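Local coordinates for periplasmic binding protein (Pseudomonas aeruginosa, PDB 2R79) that binds heme in the periplasm and probably delivers it to an inner-membrane transporter for uptake, at residues G163-N175 with L248-Y260. Numbering follows the deposited sequence.
Sequences GGDWVLNRAGARN and LPDGLAALSAAFY. With SO4 (sulfate ion), chain C.
A171 meets L255, S256 and F259 where two helices of the C-terminal lobe of this periplasmic binding protein cross: the axes of 163-170 and 248-259 approach to 9.7 Å at -58°. Apolar packing dominates. A chi1 of 165° sets V167 CG1 opposite the backbone N and brings it 3.4 Å from L255 CD1, the two side chains crossing near a right angle, while V167 CG2 touches L248 CD2. L252 CD2 rests against V167 O and R170 CB, and W166 CZ3 reaches L248 CD1 at 3.8 Å. R170 CG lies over the indole centre, 3.5 Å above its plane. Beyond the helix end, A173 CB touches F259 CE1 at 3.5 Å; L168, A173 and F259 also pack on V144 of strand 143-150, whereas L248, L252 and S256 lean on helix 111-135.

Among polar contacts, W166 NE1 donates to sulfate O4 at 163°, away from L248, and R170 NH2 to O3 along a more bent path; the ion is probably from crystallisation. A Schellman motif ends helix 163-170: G172 has positive phi, with A173 N bonded to L168 O and G172 N to N169 O. There A171 O lies 3.3 Å from S256 CB, at the edges of the F259 and Y260 rings, and takes a CA-H...O contact from S256 CA. Y260 OH, also bonded to Q136, donates to G172 O at 2.5 Å, in the carbonyl plane on a lone pair.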
ATOM      1  N   GLY A 163      -4.598  33.974  -9.092  1.00 18.55           N
ATOM      2  CA  GLY A 163      -3.495  33.126  -8.688  1.00 15.31           C
ATOM      3  C   GLY A 163      -3.148  32.172  -9.818  1.00 17.01           C
ATOM      4  O   GLY A 163      -1.984  31.831 -10.018  1.00 17.94           O
ATOM      5  N   GLY A 164      -4.162  31.739 -10.564  1.00 16.73           N
ATOM      6  CA  GLY A 164      -3.923  30.836 -11.677  1.00 15.10           C
ATOM      7  C   GLY A 164      -3.047  31.476 -12.741  1.00 15.00           C
ATOM      8  O   GLY A 164      -2.143  30.837 -13.281  1.00 16.37           O
ATOM      9  N   ASP A 165      -3.313  32.744 -13.046  1.00 16.17           N
ATOM     10  CA  ASP A 165      -2.537  33.481 -14.044  1.00 17.94           C
ATOM     11  C   ASP A 165      -1.099  33.666 -13.565  1.00 16.48           C
ATOM     12  O   ASP A 165      -0.153  33.516 -14.333  1.00 15.67           O
ATOM     13  CB  ASP A 165      -3.166  34.856 -14.302  1.00 19.08           C
ATOM     14  CG  ASP A 165      -2.355  35.694 -15.278  1.00 23.01           C
ATOM     15  OD1 ASP A 165      -2.268  35.310 -16.461  1.00 24.61           O
ATOM     16  OD2 ASP A 165      -1.799  36.738 -14.866  1.00 24.72           O
ATOM     17  N   TRP A 166      -0.951  33.997 -12.286  1.00 17.35           N
ATOM     18  CA  TRP A 166       0.361  34.195 -11.683  1.00 16.30           C
ATOM     19  C   TRP A 166       1.162  32.900 -11.821  1.00 16.60           C
ATOM     20  O   TRP A 166       2.339  32.914 -12.195  1.00 16.12           O
ATOM     21  CB  TRP A 166       0.199  34.539 -10.209  1.00 17.82           C
ATOM     22  CG  TRP A 166       1.459  34.941  -9.527  1.00 20.72           C
ATOM     23  CD1 TRP A 166       1.932  36.216  -9.353  1.00 18.53           C
ATOM     24  CD2 TRP A 166       2.392  34.074  -8.873  1.00 20.61           C
ATOM     25  NE1 TRP A 166       3.092  36.192  -8.623  1.00 19.32           N
ATOM     26  CE2 TRP A 166       3.400  34.894  -8.313  1.00 20.69           C
ATOM     27  CE3 TRP A 166       2.476  32.684  -8.701  1.00 19.91           C
ATOM     28  CZ2 TRP A 166       4.479  34.371  -7.591  1.00 20.08           C
ATOM     29  CZ3 TRP A 166       3.551  32.162  -7.982  1.00 20.97           C
ATOM     30  CH2 TRP A 166       4.536  33.006  -7.435  1.00 18.91           C
ATOM     31  N   VAL A 167       0.519  31.779 -11.520  1.00 14.56           N
ATOM     32  CA  VAL A 167       1.176  30.485 -11.615  1.00 15.27           C
ATOM     33  C   VAL A 167       1.574  30.129 -13.048  1.00 16.67           C
ATOM     34  O   VAL A 167       2.652  29.576 -13.278  1.00 17.16           O
ATOM     35  CB  VAL A 167       0.281  29.365 -11.025  1.00 15.38           C
ATOM     36  CG1 VAL A 167       0.796  27.991 -11.448  1.00 13.26           C
ATOM     37  CG2 VAL A 167       0.284  29.467  -9.505  1.00 11.03           C
ATOM     38  N   LEU A 168       0.720  30.443 -14.016  1.00 16.73           N
ATOM     39  CA  LEU A 168       1.051  30.131 -15.400  1.00 15.88           C
ATOM     40  C   LEU A 168       2.233  30.978 -15.858  1.00 16.02           C
ATOM     41  O   LEU A 168       3.157  30.475 -16.498  1.00 16.41           O
ATOM     42  CB  LEU A 168      -0.157  30.373 -16.319  1.00 15.11           C
ATOM     43  CG  LEU A 168      -1.348  29.413 -16.203  1.00 15.39           C
ATOM     44  CD1 LEU A 168      -2.446  29.815 -17.204  1.00 16.58           C
ATOM     45  CD2 LEU A 168      -0.888  27.990 -16.476  1.00 12.11           C
ATOM     46  N   ASN A 169       2.206  32.262 -15.525  1.00 17.42           N
ATOM     47  CA  ASN A 169       3.292  33.149 -15.919  1.00 19.90           C
ATOM     48  C   ASN A 169       4.608  32.766 -15.266  1.00 18.61           C
ATOM     49  O   ASN A 169       5.630  32.655 -15.936  1.00 18.66           O
ATOM     50  CB  ASN A 169       2.954  34.606 -15.587  1.00 24.04           C
ATOM     51  CG  ASN A 169       1.882  35.176 -16.506  1.00 33.20           C
ATOM     52  OD1 ASN A 169       1.994  35.092 -17.734  1.00 36.05           O
ATOM     53  ND2 ASN A 169       0.838  35.761 -15.920  1.00 35.99           N
ATOM     54  N   ARG A 170       4.580  32.548 -13.957  1.00 18.05           N
ATOM     55  CA  ARG A 170       5.788  32.186 -13.239  1.00 16.77           C
ATOM     56  C   ARG A 170       6.357  30.849 -13.673  1.00 16.98           C
ATOM     57  O   ARG A 170       7.538  30.592 -13.465  1.00 19.25           O
ATOM     58  CB  ARG A 170       5.520  32.181 -11.739  1.00 17.08           C
ATOM     59  CG  ARG A 170       5.286  33.568 -11.168  1.00 17.09           C
ATOM     60  CD  ARG A 170       6.581  34.323 -11.060  1.00 15.03           C
ATOM     61  NE  ARG A 170       6.394  35.641 -10.473  1.00 19.65           N
ATOM     62  CZ  ARG A 170       7.387  36.376  -9.981  1.00 23.02           C
ATOM     63  NH1 ARG A 170       8.633  35.914 -10.006  1.00 20.12           N
ATOM     64  NH2 ARG A 170       7.141  37.574  -9.467  1.00 20.02           N
ATOM     65  N   ALA A 171       5.534  30.000 -14.279  1.00 16.13           N
ATOM     66  CA  ALA A 171       6.012  28.698 -14.742  1.00 15.58           C
ATOM     67  C   ALA A 171       6.493  28.744 -16.192  1.00 15.38           C
ATOM     68  O   ALA A 171       6.838  27.719 -16.769  1.00 16.05           O
ATOM     69  CB  ALA A 171       4.923  27.633 -14.573  1.00 11.92           C
ATOM     70  N   GLY A 172       6.501  29.933 -16.786  1.00 17.03           N
ATOM     71  CA  GLY A 172       6.971  30.067 -18.157  1.00 17.32           C
ATOM     72  C   GLY A 172       5.955  29.930 -19.281  1.00 18.29           C
ATOM     73  O   GLY A 172       6.337  29.807 -20.439  1.00 20.14           O
ATOM     74  N   ALA A 173       4.666  29.959 -18.965  1.00 17.82           N
ATOM     75  CA  ALA A 173       3.641  29.826 -19.997  1.00 17.83           C
ATOM     76  C   ALA A 173       2.972  31.161 -20.281  1.00 17.93           C
ATOM     77  O   ALA A 173       3.150  32.121 -19.532  1.00 15.91           O
ATOM     78  CB  ALA A 173       2.594  28.810 -19.562  1.00 15.80           C
ATOM     79  N   ARG A 174       2.216  31.212 -21.377  1.00 19.66           N
ATOM     80  CA  ARG A 174       1.463  32.412 -21.768  1.00 20.46           C
ATOM     81  C   ARG A 174      -0.009  32.111 -21.530  1.00 19.61           C
ATOM     82  O   ARG A 174      -0.559  31.188 -22.139  1.00 20.25           O
ATOM     83  CB  ARG A 174       1.651  32.726 -23.255  1.00 23.47           C
ATOM     84  CG  ARG A 174       3.055  33.152 -23.655  1.00 32.80           C
ATOM     85  CD  ARG A 174       3.211  34.660 -23.679  1.00 35.80           C
ATOM     86  NE  ARG A 174       4.471  35.047 -24.309  1.00 43.11           N
ATOM     87  CZ  ARG A 174       5.649  35.100 -23.688  1.00 45.90           C
ATOM     88  NH1 ARG A 174       5.746  34.793 -22.399  1.00 47.58           N
ATOM     89  NH2 ARG A 174       6.736  35.450 -24.365  1.00 46.08           N
ATOM     90  N   ASN A 175      -0.648  32.866 -20.646  1.00 18.50           N
ATOM     91  CA  ASN A 175      -2.062  32.641 -20.373  1.00 17.11           C
ATOM     92  C   ASN A 175      -2.836  33.113 -21.604  1.00 18.92           C
ATOM     93  O   ASN A 175      -2.758  34.277 -21.984  1.00 16.88           O
ATOM     94  CB  ASN A 175      -2.496  33.430 -19.135  1.00 15.89           C
ATOM     95  CG  ASN A 175      -3.908  33.085 -18.686  1.00 16.58           C
ATOM     96  OD1 ASN A 175      -4.400  33.628 -17.693  1.00 18.06           O
ATOM     97  ND2 ASN A 175      -4.563  32.177 -19.408  1.00 12.38           N
ATOM     98  N   LEU A 248       4.023  26.836  -3.663  1.00 21.13           N
ATOM     99  CA  LEU A 248       4.034  27.262  -5.061  1.00 22.17           C
ATOM    100  C   LEU A 248       5.375  27.061  -5.752  1.00 22.90           C
ATOM    101  O   LEU A 248       5.417  26.639  -6.904  1.00 25.14           O
ATOM    102  CB  LEU A 248       3.590  28.723  -5.188  1.00 20.18           C
ATOM    103  CG  LEU A 248       2.082  28.903  -4.999  1.00 20.66           C
ATOM    104  CD1 LEU A 248       1.706  30.367  -5.139  1.00 19.57           C
ATOM    105  CD2 LEU A 248       1.337  28.060  -6.040  1.00 19.58           C
ATOM    106  N   PRO A 249       6.490  27.355  -5.064  1.00 23.51           N
ATOM    107  CA  PRO A 249       7.777  27.154  -5.735  1.00 23.53           C
ATOM    108  C   PRO A 249       7.954  25.719  -6.238  1.00 24.54           C
ATOM    109  O   PRO A 249       8.413  25.506  -7.363  1.00 27.25           O
ATOM    110  CB  PRO A 249       8.783  27.539  -4.659  1.00 23.08           C
ATOM    111  CG  PRO A 249       8.076  28.659  -3.963  1.00 21.26           C
ATOM    112  CD  PRO A 249       6.673  28.085  -3.798  1.00 22.86           C
ATOM    113  N   ASP A 250       7.587  24.735  -5.422  1.00 23.89           N
ATOM    114  CA  ASP A 250       7.708  23.345  -5.853  1.00 23.57           C
ATOM    115  C   ASP A 250       6.714  23.108  -6.977  1.00 21.93           C
ATOM    116  O   ASP A 250       6.991  22.359  -7.908  1.00 21.82           O
ATOM    117  CB  ASP A 250       7.426  22.376  -4.704  1.00 26.51           C
ATOM    118  CG  ASP A 250       8.477  22.444  -3.611  1.00 32.60           C
ATOM    119  OD1 ASP A 250       9.682  22.310  -3.923  1.00 33.02           O
ATOM    120  OD2 ASP A 250       8.099  22.628  -2.434  1.00 38.01           O
ATOM    121  N   GLY A 251       5.559  23.764  -6.883  1.00 20.31           N
ATOM    122  CA  GLY A 251       4.537  23.631  -7.906  1.00 20.95           C
ATOM    123  C   GLY A 251       5.015  24.191  -9.236  1.00 19.92           C
ATOM    124  O   GLY A 251       4.786  23.594 -10.284  1.00 22.69           O
ATOM    125  N   LEU A 252       5.691  25.334  -9.193  1.00 18.20           N
ATOM    126  CA  LEU A 252       6.216  25.953 -10.404  1.00 17.42           C
ATOM    127  C   LEU A 252       7.268  25.069 -11.073  1.00 17.50           C
ATOM    128  O   LEU A 252       7.358  25.021 -12.308  1.00 17.69           O
ATOM    129  CB  LEU A 252       6.832  27.320 -10.082  1.00 15.48           C
ATOM    130  CG  LEU A 252       5.905  28.413  -9.534  1.00 13.69           C
ATOM    131  CD1 LEU A 252       6.721  29.641  -9.219  1.00 11.53           C
ATOM    132  CD2 LEU A 252       4.821  28.753 -10.539  1.00 11.43           C
ATOM    133  N   ALA A 253       8.056  24.361 -10.267  1.00 17.06           N
ATOM    134  CA  ALA A 253       9.104  23.497 -10.808  1.00 17.63           C
ATOM    135  C   ALA A 253       8.509  22.362 -11.616  1.00 17.90           C
ATOM    136  O   ALA A 253       9.023  22.002 -12.669  1.00 19.07           O
ATOM    137  CB  ALA A 253       9.971  22.933  -9.681  1.00 19.00           C
ATOM    138  N   ALA A 254       7.421  21.797 -11.115  1.00 18.64           N
ATOM    139  CA  ALA A 254       6.757  20.702 -11.800  1.00 19.85           C
ATOM    140  C   ALA A 254       6.097  21.208 -13.083  1.00 21.07           C
ATOM    141  O   ALA A 254       6.266  20.609 -14.145  1.00 23.81           O
ATOM    142  CB  ALA A 254       5.721  20.068 -10.880  1.00 19.68           C
ATOM    143  N   LEU A 255       5.356  22.310 -12.992  1.00 19.36           N
ATOM    144  CA  LEU A 255       4.696  22.868 -14.171  1.00 20.88           C
ATOM    145  C   LEU A 255       5.670  23.283 -15.268  1.00 20.81           C
ATOM    146  O   LEU A 255       5.475  22.944 -16.436  1.00 21.35           O
ATOM    147  CB  LEU A 255       3.836  24.080 -13.794  1.00 19.59           C
ATOM    148  CG  LEU A 255       2.443  23.786 -13.249  1.00 23.59           C
ATOM    149  CD1 LEU A 255       1.821  25.065 -12.745  1.00 23.86           C
ATOM    150  CD2 LEU A 255       1.581  23.162 -14.338  1.00 21.36           C
ATOM    151  N   SER A 256       6.716  24.020 -14.898  1.00 21.08           N
ATOM    152  CA  SER A 256       7.680  24.481 -15.890  1.00 21.58           C
ATOM    153  C   SER A 256       8.378  23.309 -16.561  1.00 21.65           C
ATOM    154  O   SER A 256       8.746  23.395 -17.733  1.00 23.70           O
ATOM    155  CB  SER A 256       8.700  25.458 -15.263  1.00 21.45           C
ATOM    156  OG  SER A 256       9.503  24.852 -14.266  1.00 24.79           O
ATOM    157  N   ALA A 257       8.541  22.203 -15.835  1.00 20.99           N
ATOM    158  CA  ALA A 257       9.170  21.011 -16.409  1.00 20.59           C
ATOM    159  C   ALA A 257       8.229  20.424 -17.468  1.00 21.17           C
ATOM    160  O   ALA A 257       8.673  19.944 -18.517  1.00 23.19           O
ATOM    161  CB  ALA A 257       9.458  19.978 -15.322  1.00 18.64           C
ATOM    162  N   ALA A 258       6.926  20.469 -17.194  1.00 19.60           N
ATOM    163  CA  ALA A 258       5.924  19.966 -18.137  1.00 18.98           C
ATOM    164  C   ALA A 258       5.788  20.917 -19.336  1.00 20.55           C
ATOM    165  O   ALA A 258       5.500  20.480 -20.449  1.00 18.95           O
ATOM    166  CB  ALA A 258       4.579  19.820 -17.444  1.00 16.46           C
ATOM    167  N   PHE A 259       5.996  22.215 -19.094  1.00 20.02           N
ATOM    168  CA  PHE A 259       5.897  23.234 -20.141  1.00 19.83           C
ATOM    169  C   PHE A 259       7.113  23.262 -21.077  1.00 21.97           C
ATOM    170  O   PHE A 259       6.996  23.654 -22.239  1.00 23.77           O
ATOM    171  CB  PHE A 259       5.694  24.617 -19.509  1.00 17.73           C
ATOM    172  CG  PHE A 259       4.345  24.802 -18.843  1.00 15.62           C
ATOM    173  CD1 PHE A 259       4.124  25.873 -17.985  1.00 15.92           C
ATOM    174  CD2 PHE A 259       3.296  23.916 -19.087  1.00 16.31           C
ATOM    175  CE1 PHE A 259       2.881  26.064 -17.374  1.00 15.49           C
ATOM    176  CE2 PHE A 259       2.047  24.095 -18.483  1.00 15.27           C
ATOM    177  CZ  PHE A 259       1.841  25.172 -17.626  1.00 17.08           C
ATOM    178  N   TYR A 260       8.276  22.860 -20.565  1.00 21.81           N
ATOM    179  CA  TYR A 260       9.510  22.812 -21.356  1.00 19.88           C
ATOM    180  C   TYR A 260      10.105  21.427 -21.160  1.00 20.73           C
ATOM    181  O   TYR A 260      11.123  21.272 -20.493  1.00 19.84           O
ATOM    182  CB  TYR A 260      10.516  23.859 -20.875  1.00 17.08           C
ATOM    183  CG  TYR A 260      10.037  25.273 -21.012  1.00 15.09           C
ATOM    184  CD1 TYR A 260       9.251  25.862 -20.024  1.00 14.51           C
ATOM    185  CD2 TYR A 260      10.306  26.006 -22.170  1.00 15.68           C
ATOM    186  CE1 TYR A 260       8.735  27.148 -20.189  1.00 13.78           C
ATOM    187  CE2 TYR A 260       9.798  27.285 -22.343  1.00 14.51           C
ATOM    188  CZ  TYR A 260       9.014  27.850 -21.350  1.00 15.70           C
ATOM    189  OH  TYR A 260       8.521  29.123 -21.514  1.00 18.97           O
TER
HETATM  190  S   SO4 C 910       4.227  39.862  -8.913  1.00 64.31           S
HETATM  191  O1  SO4 C 910       4.535  41.142  -8.193  1.00 64.66           O
HETATM  192  O2  SO4 C 910       2.943  39.953  -9.692  1.00 65.47           O
HETATM  193  O3  SO4 C 910       5.386  39.603  -9.823  1.00 66.72           O
HETATM  194  O4  SO4 C 910       4.141  38.707  -7.968  1.00 62.63           O